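PDB 3QFW: ribulose-1,5-bisphosphate carboxylase/oxygenase large subunit from Rhodopseudomonas palustris, which probably carries out enolisation chemistry on a sugar-phosphate substrate, as a RuBisCO-like protein akin to the enzyme that adds carbon dioxide to ribulose 1,5-bisphosphate. Local coordinates for residues 86-91 / 95-100. Residues are numbered along the deposited sequence; the frame is centred on the assembly and turned at random.
Sequences MLFGNS and PDIALA
Leu99 rests its CB over the centre of the Phe88 ring, a CH-pi contact in which that carbon sits 4.1 Å from the ring centroid and 12° off the normal. The backbone N of Leu99 lies over a face as well, whereas the carbonyl O of Ile97 meets the ring edge in plane, 3.9 Å from Phe88 CZ. Phenylalanine suits both: its face takes Leu99, and its weakly positive C-H edge can face the carbonyl oxygen. With CG anti to the backbone N (chi1 -153°), the ring reaches across to strand 97-98.

Aliphatic packing flanks the ring. CG2 of branched Ile97 lies 4.1 Å from Phe88 CE1. It also packs tightly on Ser91 O, at 3.2 Å. Ser91, small enough to admit Ile97 CD1, meets it through CB at 4.0 Å. Leu99 CD2 touches Leu87 CB at 4.1 Å.

Cut back to an alanine, Phe88 would lose its ring, which is likely to leave Leu99 CB and Ile97 CG2 facing a gap. Sharing no hydrogen bond, the end of helix 80-88 with its following residues and strand 97-98 rely on apolar fit; polar bonding comes from elsewhere, Ser91 OG to Gln32 and the Ala98 backbone to His13 of antiparallel strand 8-15.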
loop_
_atom_site.group_PDB
_atom_site.type_symbol
_atom_site.label_atom_id
_atom_site.label_comp_id
_atom_site.label_asym_id
_atom_site.label_seq_id
_atom_site.Cartn_x
_atom_site.Cartn_y
_atom_site.Cartn_z
ATOM N N MET B 86 5.706 -0.421 11.506
ATOM C CA MET B 86 5.773 0.067 12.882
ATOM C C MET B 86 5.242 1.505 13.023
ATOM O O MET B 86 4.694 1.870 14.070
ATOM C CB MET B 86 7.198 -0.049 13.457
ATOM C CG MET B 86 7.652 -1.482 13.857
ATOM S SD MET B 86 6.397 -2.679 14.443
ATOM C CE MET B 86 6.137 -3.586 12.949
ATOM N N LEU B 87 5.399 2.321 11.977
ATOM C CA LEU B 87 4.894 3.689 12.038
ATOM C C LEU B 87 3.378 3.762 12.011
ATOM O O LEU B 87 2.784 4.549 12.749
ATOM C CB LEU B 87 5.458 4.558 10.901
ATOM C CG LEU B 87 6.945 4.859 10.987
ATOM C CD1 LEU B 87 7.388 5.574 9.723
ATOM C CD2 LEU B 87 7.237 5.705 12.228
ATOM N N PHE B 88 2.747 2.951 11.163
ATOM C CA PHE B 88 1.317 3.131 10.919
ATOM C C PHE B 88 0.531 1.884 10.522
ATOM O O PHE B 88 -0.631 1.999 10.135
ATOM C CB PHE B 88 1.119 4.178 9.827
ATOM C CG PHE B 88 -0.185 4.912 9.923
ATOM C CD1 PHE B 88 -0.666 5.340 11.155
ATOM C CD2 PHE B 88 -0.910 5.203 8.781
ATOM C CE1 PHE B 88 -1.864 6.029 11.249
ATOM C CE2 PHE B 88 -2.110 5.898 8.862
ATOM C CZ PHE B 88 -2.587 6.312 10.094
ATOM N N GLY B 89 1.150 0.713 10.608
ATOM C CA GLY B 89 0.490 -0.527 10.195
ATOM C C GLY B 89 -0.940 -0.701 10.681
ATOM O O GLY B 89 -1.888 -0.755 9.886
ATOM N N ASN B 90 -1.098 -0.809 11.997
ATOM C CA ASN B 90 -2.410 -0.993 12.595
ATOM C C ASN B 90 -3.225 0.279 12.724
ATOM O O ASN B 90 -4.440 0.251 12.560
ATOM C CB ASN B 90 -2.284 -1.661 13.973
ATOM C CG ASN B 90 -2.132 -3.165 13.876
ATOM O OD1 ASN B 90 -2.412 -3.761 12.834
ATOM N ND2 ASN B 90 -1.696 -3.789 14.967
ATOM N N SER B 91 -2.564 1.394 13.032
ATOM C CA SER B 91 -3.304 2.620 13.287
ATOM C C SER B 91 -3.950 3.115 12.003
ATOM O O SER B 91 -4.907 3.887 12.033
ATOM C CB SER B 91 -2.407 3.694 13.908
ATOM O OG SER B 91 -2.141 3.379 15.261
ATOM N N PRO B 95 -10.042 5.422 12.267
ATOM C CA PRO B 95 -10.582 6.567 11.523
ATOM C C PRO B 95 -10.233 7.928 12.132
ATOM O O PRO B 95 -10.489 8.952 11.507
ATOM C CB PRO B 95 -12.094 6.340 11.627
ATOM C CG PRO B 95 -12.254 5.724 12.970
ATOM C CD PRO B 95 -11.052 4.824 13.161
ATOM N N ASP B 96 -9.656 7.934 13.330
ATOM C CA ASP B 96 -9.442 9.177 14.062
ATOM C C ASP B 96 -7.973 9.612 14.100
ATOM O O ASP B 96 -7.597 10.479 14.885
ATOM C CB ASP B 96 -9.994 9.046 15.486
ATOM C CG ASP B 96 -9.293 7.957 16.289
ATOM O OD1 ASP B 96 -8.530 7.172 15.686
ATOM O OD2 ASP B 96 -9.506 7.884 17.522
ATOM N N ILE B 97 -7.147 9.022 13.244
ATOM C CA ILE B 97 -5.713 9.258 13.326
ATOM C C ILE B 97 -5.063 9.406 11.956
ATOM O O ILE B 97 -5.455 8.751 10.989
ATOM C CB ILE B 97 -5.003 8.135 14.116
ATOM C CG1 ILE B 97 -3.504 8.425 14.250
ATOM C CG2 ILE B 97 -5.245 6.782 13.460
ATOM C CD1 ILE B 97 -2.763 7.437 15.130
ATOM N N ALA B 98 -4.074 10.291 11.890
ATOM C CA ALA B 98 -3.247 10.445 10.709
ATOM C C ALA B 98 -1.796 10.502 11.153
ATOM O O ALA B 98 -1.487 11.069 12.199
ATOM C CB ALA B 98 -3.618 11.714 9.954
ATOM N N LEU B 99 -0.909 9.895 10.375
ATOM C CA LEU B 99 0.516 9.999 10.637
ATOM C C LEU B 99 1.022 11.277 9.957
ATOM O O LEU B 99 0.932 11.384 8.746
ATOM C CB LEU B 99 1.241 8.781 10.062
ATOM C CG LEU B 99 2.762 8.874 10.144
ATOM C CD1 LEU B 99 3.209 8.864 11.602
ATOM C CD2 LEU B 99 3.440 7.765 9.350
ATOM N N ALA B 100 1.553 12.223 10.731
ATOM C CA ALA B 100 1.887 13.569 10.220
ATOM C C ALA B 100 3.370 13.817 9.905
ATOM O O ALA B 100 3.695 14.477 8.913
ATOM C CB ALA B 100 1.368 14.657 11.183
#